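Local structure of guanylate kinase (Coxiella burnetii, 3TR0) at residues Lys6-Ala14 / Leu94-Asp105. The protein catalyses the ATP-dependent phosphorylation of GMP to GDP and is thought to serve in the recycling of GMP. Sequence-based numbering, arbitrary orientation.
Sequences KANLFIISA and LKAGRDVLLEID. With 5GP (guanosine-5'-monophosphate), chain D.
S13 OG, turned beside its own backbone N (chi1 -56°), donates to I104 O at 2.7 Å at the C-terminal end of the paired strands. Strands 9-13 and 99-103 run parallel, and the amides of V100, F10, L102 and I12 bond alternately across the gap; the I12 N to L102 O bond is nearly straight at 177°. At the other end D99 OD1 takes the backbone N-H of N8 through its anti lone pair (N to OD1 2.8 Å), while OD2 forms a salt bridge with R188. The same carboxylate meets the edge of the F10 ring, its CG in the ring plane and the two planes 80° apart, with F10 CE2 3.7 Å from D99 OD1. On one face L9 CD2 lies 3.8 Å from V100 CB, and L9 CD1 meets L102 CD1. L94, from helix 87-95, crosses L9 at about a right angle; I104, just past its strand, touches I11 CG2. On the other face L101 CD2 packs against F10 CB and I12 CG1. A7 CB presses on L94 CD2 (3.5 Å) beside the Schellman turn at G97, and a water joins A7 N to L94 O. I104 CG2 rests against the guanine of GMP; D105 OD1 accepts an N-H from guanine N2 (3.0 Å) and one from the backbone of G108, while OD2 bonds Q107 NE2. A14 begins the predicted ATP-binding P-loop, which follows the central strand 9-13 as in the P-loop kinase fold, strand order 2-3-1-4-5. Strands 120-125 and 99-103 flank 9-13, 34-36 lies beyond 99-103, and helix 20-30 packs over I12, L101 and E103.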
ATOM      1  N   LYS A   6      11.871   6.434   8.393  1.00 27.01           N
ATOM      2  CA  LYS A   6      10.651   7.111   8.809  1.00 20.53           C
ATOM      3  C   LYS A   6       9.672   6.036   9.252  1.00 23.44           C
ATOM      4  O   LYS A   6       8.711   5.715   8.549  1.00 20.62           O
ATOM      5  CB  LYS A   6      10.050   7.962   7.693  1.00 29.17           C
ATOM      6  CG  LYS A   6       8.914   8.854   8.177  1.00 34.26           C
ATOM      7  CD  LYS A   6       8.585   9.948   7.179  1.00 40.07           C
ATOM      8  CE  LYS A   6       7.439  10.822   7.669  1.00 42.43           C
ATOM      9  NZ  LYS A   6       6.160  10.071   7.750  1.00 48.59           N
ATOM     10  N   ALA A   7       9.944   5.475  10.423  1.00 21.00           N
ATOM     11  CA  ALA A   7       9.221   4.316  10.920  1.00 15.01           C
ATOM     12  C   ALA A   7       7.773   4.654  11.234  1.00 22.01           C
ATOM     13  O   ALA A   7       7.445   5.793  11.552  1.00 18.34           O
ATOM     14  CB  ALA A   7       9.920   3.759  12.157  1.00 19.12           C
ATOM     15  N   ASN A   8       6.912   3.648  11.155  1.00 14.84           N
ATOM     16  CA  ASN A   8       5.488   3.858  11.341  1.00 21.93           C
ATOM     17  C   ASN A   8       4.932   2.813  12.295  1.00 19.67           C
ATOM     18  O   ASN A   8       5.600   1.823  12.606  1.00 16.28           O
ATOM     19  CB  ASN A   8       4.775   3.773   9.985  1.00 24.13           C
ATOM     20  CG  ASN A   8       3.440   4.500   9.972  1.00 24.14           C
ATOM     21  OD1 ASN A   8       2.946   4.943  11.004  1.00 20.40           O
ATOM     22  ND2 ASN A   8       2.854   4.627   8.789  1.00 22.05           N
ATOM     23  N   LEU A   9       3.714   3.046  12.767  1.00 13.94           N
ATOM     24  CA  LEU A   9       2.990   2.059  13.552  1.00 12.45           C
ATOM     25  C   LEU A   9       1.999   1.322  12.657  1.00 18.60           C
ATOM     26  O   LEU A   9       1.296   1.937  11.866  1.00 18.33           O
ATOM     27  CB  LEU A   9       2.238   2.740  14.693  1.00 15.13           C
ATOM     28  CG  LEU A   9       3.078   3.588  15.653  1.00 17.95           C
ATOM     29  CD1 LEU A   9       2.183   4.215  16.711  1.00 22.15           C
ATOM     30  CD2 LEU A   9       4.164   2.743  16.298  1.00 19.28           C
ATOM     31  N   PHE A  10       1.952   0.004  12.791  1.00 14.89           N
ATOM     32  CA  PHE A  10       1.016  -0.806  12.035  1.00 19.01           C
ATOM     33  C   PHE A  10       0.102  -1.531  12.998  1.00 17.12           C
ATOM     34  O   PHE A  10       0.529  -2.455  13.687  1.00 16.51           O
ATOM     35  CB  PHE A  10       1.761  -1.799  11.145  1.00 14.85           C
ATOM     36  CG  PHE A  10       2.532  -1.146  10.034  1.00 15.23           C
ATOM     37  CD1 PHE A  10       1.930  -0.887   8.817  1.00 14.28           C
ATOM     38  CD2 PHE A  10       3.854  -0.767  10.217  1.00 14.60           C
ATOM     39  CE1 PHE A  10       2.635  -0.280   7.795  1.00 17.68           C
ATOM     40  CE2 PHE A  10       4.559  -0.162   9.200  1.00 12.37           C
ATOM     41  CZ  PHE A  10       3.948   0.088   7.988  1.00 17.31           C
ATOM     42  N   ILE A  11      -1.151  -1.088  13.052  1.00 14.30           N
ATOM     43  CA  ILE A  11      -2.129  -1.638  13.983  1.00 12.52           C
ATOM     44  C   ILE A  11      -2.772  -2.859  13.351  1.00 15.00           C
ATOM     45  O   ILE A  11      -3.238  -2.797  12.218  1.00 14.56           O
ATOM     46  CB  ILE A  11      -3.227  -0.604  14.303  1.00 19.17           C
ATOM     47  CG1 ILE A  11      -2.612   0.662  14.908  1.00 21.06           C
ATOM     48  CG2 ILE A  11      -4.266  -1.192  15.248  1.00 21.42           C
ATOM     49  CD1 ILE A  11      -3.506   1.879  14.814  1.00 22.43           C
ATOM     50  N   ILE A  12      -2.788  -3.969  14.083  1.00 16.38           N
ATOM     51  CA  ILE A  12      -3.446  -5.181  13.619  1.00 15.09           C
ATOM     52  C   ILE A  12      -4.557  -5.546  14.590  1.00 18.98           C
ATOM     53  O   ILE A  12      -4.292  -5.801  15.767  1.00 21.82           O
ATOM     54  CB  ILE A  12      -2.476  -6.364  13.570  1.00 19.03           C
ATOM     55  CG1 ILE A  12      -1.145  -5.949  12.945  1.00 20.60           C
ATOM     56  CG2 ILE A  12      -3.095  -7.516  12.803  1.00 20.40           C
ATOM     57  CD1 ILE A  12      -1.251  -5.603  11.483  1.00 18.83           C
ATOM     58  N   SER A  13      -5.796  -5.571  14.107  1.00 16.25           N
ATOM     59  CA  SER A  13      -6.934  -5.922  14.959  1.00 16.81           C
ATOM     60  C   SER A  13      -7.746  -7.053  14.349  1.00 16.66           C
ATOM     61  O   SER A  13      -7.790  -7.208  13.131  1.00 15.91           O
ATOM     62  CB  SER A  13      -7.832  -4.707  15.205  1.00 18.64           C
ATOM     63  OG  SER A  13      -7.099  -3.623  15.752  1.00 19.64           O
ATOM     64  N   ALA A  14      -8.383  -7.846  15.207  1.00 16.49           N
ATOM     65  CA  ALA A  14      -9.186  -8.970  14.754  1.00 17.61           C
ATOM     66  C   ALA A  14      -9.970  -9.555  15.921  1.00 15.94           C
ATOM     67  O   ALA A  14      -9.575  -9.406  17.077  1.00 17.29           O
ATOM     68  CB  ALA A  14      -8.301 -10.037  14.126  1.00 18.45           C
ATOM     69  N   LEU A  94      10.839   3.245  17.065  1.00 21.08           N
ATOM     70  CA  LEU A  94      10.652   4.237  16.007  1.00 23.12           C
ATOM     71  C   LEU A  94      11.916   5.073  15.822  1.00 24.01           C
ATOM     72  O   LEU A  94      12.336   5.346  14.693  1.00 27.06           O
ATOM     73  CB  LEU A  94       9.465   5.142  16.329  1.00 18.68           C
ATOM     74  CG  LEU A  94       8.099   4.455  16.350  1.00 20.99           C
ATOM     75  CD1 LEU A  94       7.006   5.448  16.719  1.00 22.71           C
ATOM     76  CD2 LEU A  94       7.804   3.794  15.007  1.00 23.07           C
ATOM     77  N   LYS A  95      12.518   5.472  16.938  1.00 26.40           N
ATOM     78  CA  LYS A  95      13.757   6.245  16.928  1.00 26.94           C
ATOM     79  C   LYS A  95      14.873   5.487  16.225  1.00 28.45           C
ATOM     80  O   LYS A  95      15.688   6.075  15.517  1.00 29.82           O
ATOM     81  CB  LYS A  95      14.197   6.560  18.359  1.00 30.25           C
ATOM     82  CG  LYS A  95      13.460   7.710  19.020  1.00 50.40           C
ATOM     83  CD  LYS A  95      14.199   9.025  18.818  1.00 64.64           C
ATOM     84  CE  LYS A  95      13.724  10.081  19.804  1.00 75.39           C
ATOM     85  NZ  LYS A  95      14.350  11.410  19.556  1.00 79.68           N
ATOM     86  N   ALA A  96      14.907   4.177  16.433  1.00 21.74           N
ATOM     87  CA  ALA A  96      15.931   3.330  15.841  1.00 25.74           C
ATOM     88  C   ALA A  96      15.634   3.029  14.375  1.00 31.00           C
ATOM     89  O   ALA A  96      16.428   2.378  13.698  1.00 33.23           O
ATOM     90  CB  ALA A  96      16.063   2.041  16.628  1.00 27.41           C
ATOM     91  N   GLY A  97      14.487   3.499  13.894  1.00 26.46           N
ATOM     92  CA  GLY A  97      14.125   3.327  12.499  1.00 24.24           C
ATOM     93  C   GLY A  97      13.377   2.035  12.220  1.00 24.86           C
ATOM     94  O   GLY A  97      13.272   1.607  11.073  1.00 24.07           O
ATOM     95  N   ARG A  98      12.857   1.411  13.271  1.00 19.31           N
ATOM     96  CA  ARG A  98      12.109   0.164  13.131  1.00 18.55           C
ATOM     97  C   ARG A  98      10.611   0.420  13.212  1.00 17.71           C
ATOM     98  O   ARG A  98      10.140   1.109  14.119  1.00 16.72           O
ATOM     99  CB  ARG A  98      12.487  -0.825  14.240  1.00 21.96           C
ATOM    100  CG  ARG A  98      13.947  -1.220  14.294  1.00 32.73           C
ATOM    101  CD  ARG A  98      14.157  -2.293  15.356  1.00 40.24           C
ATOM    102  NE  ARG A  98      15.568  -2.576  15.587  1.00 46.84           N
ATOM    103  CZ  ARG A  98      16.290  -2.014  16.550  1.00 56.78           C
ATOM    104  NH1 ARG A  98      15.730  -1.142  17.375  1.00 58.21           N
ATOM    105  NH2 ARG A  98      17.571  -2.330  16.690  1.00 60.29           N
ATOM    106  N   ASP A  99       9.864  -0.137  12.265  1.00 18.40           N
ATOM    107  CA  ASP A  99       8.412  -0.097  12.326  1.00 20.89           C
ATOM    108  C   ASP A  99       7.947  -0.952  13.491  1.00 18.48           C
ATOM    109  O   ASP A  99       8.653  -1.859  13.925  1.00 17.97           O
ATOM    110  CB  ASP A  99       7.806  -0.596  11.014  1.00 18.68           C
ATOM    111  CG  ASP A  99       8.238   0.243   9.832  1.00 16.71           C
ATOM    112  OD1 ASP A  99       7.867   1.435   9.796  1.00 16.59           O
ATOM    113  OD2 ASP A  99       8.957  -0.280   8.953  1.00 17.09           O
ATOM    114  N   VAL A 100       6.765  -0.650  14.010  1.00 13.05           N
ATOM    115  CA  VAL A 100       6.250  -1.383  15.156  1.00 17.24           C
ATOM    116  C   VAL A 100       4.871  -1.928  14.854  1.00 20.36           C
ATOM    117  O   VAL A 100       4.010  -1.212  14.347  1.00 19.42           O
ATOM    118  CB  VAL A 100       6.165  -0.501  16.404  1.00 13.31           C
ATOM    119  CG1 VAL A 100       5.452  -1.249  17.534  1.00 13.25           C
ATOM    120  CG2 VAL A 100       7.565  -0.067  16.845  1.00 20.46           C
ATOM    121  N   LEU A 101       4.675  -3.203  15.165  1.00 17.63           N
ATOM    122  CA  LEU A 101       3.373  -3.835  15.031  1.00 17.77           C
ATOM    123  C   LEU A 101       2.638  -3.782  16.356  1.00 21.56           C
ATOM    124  O   LEU A 101       3.183  -4.170  17.391  1.00 21.09           O
ATOM    125  CB  LEU A 101       3.539  -5.285  14.589  1.00 13.55           C
ATOM    126  CG  LEU A 101       3.938  -5.446  13.125  1.00 19.63           C
ATOM    127  CD1 LEU A 101       4.633  -6.771  12.895  1.00 21.57           C
ATOM    128  CD2 LEU A 101       2.710  -5.315  12.246  1.00 19.05           C
ATOM    129  N   LEU A 102       1.406  -3.289  16.325  1.00 14.99           N
ATOM    130  CA  LEU A 102       0.579  -3.240  17.526  1.00 15.23           C
ATOM    131  C   LEU A 102      -0.622  -4.165  17.364  1.00 21.20           C
ATOM    132  O   LEU A 102      -1.525  -3.894  16.571  1.00 15.81           O
ATOM    133  CB  LEU A 102       0.108  -1.809  17.798  1.00 17.62           C
ATOM    134  CG  LEU A 102       1.194  -0.740  17.995  1.00 16.41           C
ATOM    135  CD1 LEU A 102       0.576   0.651  18.066  1.00 19.36           C
ATOM    136  CD2 LEU A 102       1.999  -1.032  19.237  1.00 19.57           C
ATOM    137  N   GLU A 103      -0.621  -5.267  18.105  1.00 14.36           N
ATOM    138  CA  GLU A 103      -1.757  -6.177  18.097  1.00 15.11           C
ATOM    139  C   GLU A 103      -2.705  -5.725  19.187  1.00 22.53           C
ATOM    140  O   GLU A 103      -2.582  -6.152  20.335  1.00 19.03           O
ATOM    141  CB  GLU A 103      -1.305  -7.605  18.382  1.00 21.00           C
ATOM    142  CG  GLU A 103      -0.330  -8.176  17.380  1.00 22.17           C
ATOM    143  CD  GLU A 103       0.125  -9.573  17.763  1.00 36.33           C
ATOM    144  OE1 GLU A 103       0.829  -9.710  18.786  1.00 33.38           O
ATOM    145  OE2 GLU A 103      -0.231 -10.533  17.050  1.00 42.73           O
ATOM    146  N   ILE A 104      -3.629  -4.839  18.836  1.00 17.05           N
ATOM    147  CA  ILE A 104      -4.506  -4.218  19.819  1.00 18.38           C
ATOM    148  C   ILE A 104      -5.944  -4.212  19.322  1.00 19.54           C
ATOM    149  O   ILE A 104      -6.188  -4.414  18.136  1.00 19.67           O
ATOM    150  CB  ILE A 104      -4.061  -2.779  20.135  1.00 18.19           C
ATOM    151  CG1 ILE A 104      -4.034  -1.933  18.862  1.00 18.68           C
ATOM    152  CG2 ILE A 104      -2.679  -2.778  20.789  1.00 16.59           C
ATOM    153  CD1 ILE A 104      -3.585  -0.500  19.086  1.00 19.24           C
ATOM    154  N   ASP A 105      -6.896  -3.988  20.226  1.00 19.56           N
ATOM    155  CA  ASP A 105      -8.306  -4.038  19.851  1.00 21.55           C
ATOM    156  C   ASP A 105      -8.748  -2.724  19.226  1.00 17.54           C
ATOM    157  O   ASP A 105      -7.937  -1.816  19.039  1.00 19.53           O
ATOM    158  CB  ASP A 105      -9.202  -4.396  21.046  1.00 19.04           C
ATOM    159  CG  ASP A 105      -9.524  -3.202  21.925  1.00 21.22           C
ATOM    160  OD1 ASP A 105      -8.659  -2.324  22.080  1.00 21.53           O
ATOM    161  OD2 ASP A 105     -10.650  -3.141  22.466  1.00 21.86           O
TER
HETATM  162  P   5GP D 205      -6.072 -12.298  24.699  1.00 30.33           P
HETATM  163  O1P 5GP D 205      -4.627 -12.703  24.543  1.00 27.75           O
HETATM  164  O2P 5GP D 205      -6.622 -12.146  26.092  1.00 26.59           O
HETATM  165  O3P 5GP D 205      -6.926 -13.259  23.904  1.00 31.35           O
HETATM  166  O5' 5GP D 205      -6.336 -10.964  23.874  1.00 26.25           O
HETATM  167  C5' 5GP D 205      -7.534 -10.226  24.042  1.00 26.97           C
HETATM  168  C4' 5GP D 205      -7.608  -9.080  23.070  1.00 29.60           C
HETATM  169  O4' 5GP D 205      -7.097  -7.885  23.694  1.00 21.49           O
HETATM  170  C3' 5GP D 205      -6.757  -9.222  21.819  1.00 30.14           C
HETATM  171  O3' 5GP D 205      -7.366 -10.027  20.825  1.00 34.52           O
HETATM  172  C2' 5GP D 205      -6.539  -7.778  21.380  1.00 35.69           C
HETATM  173  O2' 5GP D 205      -7.631  -7.330  20.592  1.00 33.21           O
HETATM  174  C1' 5GP D 205      -6.573  -7.023  22.715  1.00 25.60           C
HETATM  175  N9  5GP D 205      -5.237  -6.576  23.145  1.00 17.36           N
HETATM  176  C8  5GP D 205      -4.144  -7.298  23.422  1.00 16.77           C
HETATM  177  N7  5GP D 205      -3.154  -6.450  23.802  1.00 15.47           N
HETATM  178  C5  5GP D 205      -3.652  -5.192  23.757  1.00 16.57           C
HETATM  179  C6  5GP D 205      -3.143  -3.925  24.022  1.00 19.68           C
HETATM  180  O6  5GP D 205      -1.954  -3.769  24.394  1.00 25.37           O
HETATM  181  N1  5GP D 205      -3.940  -2.859  23.873  1.00 21.52           N
HETATM  182  C2  5GP D 205      -5.213  -2.985  23.472  1.00 21.04           C
HETATM  183  N2  5GP D 205      -6.008  -1.899  23.325  1.00 16.75           N
HETATM  184  N3  5GP D 205      -5.731  -4.197  23.206  1.00 17.34           N
HETATM  185  C4  5GP D 205      -4.964  -5.297  23.351  1.00 17.59           C
HETATM  186  O   HOH W   1      12.072   6.414  12.162  1.00 27.35           O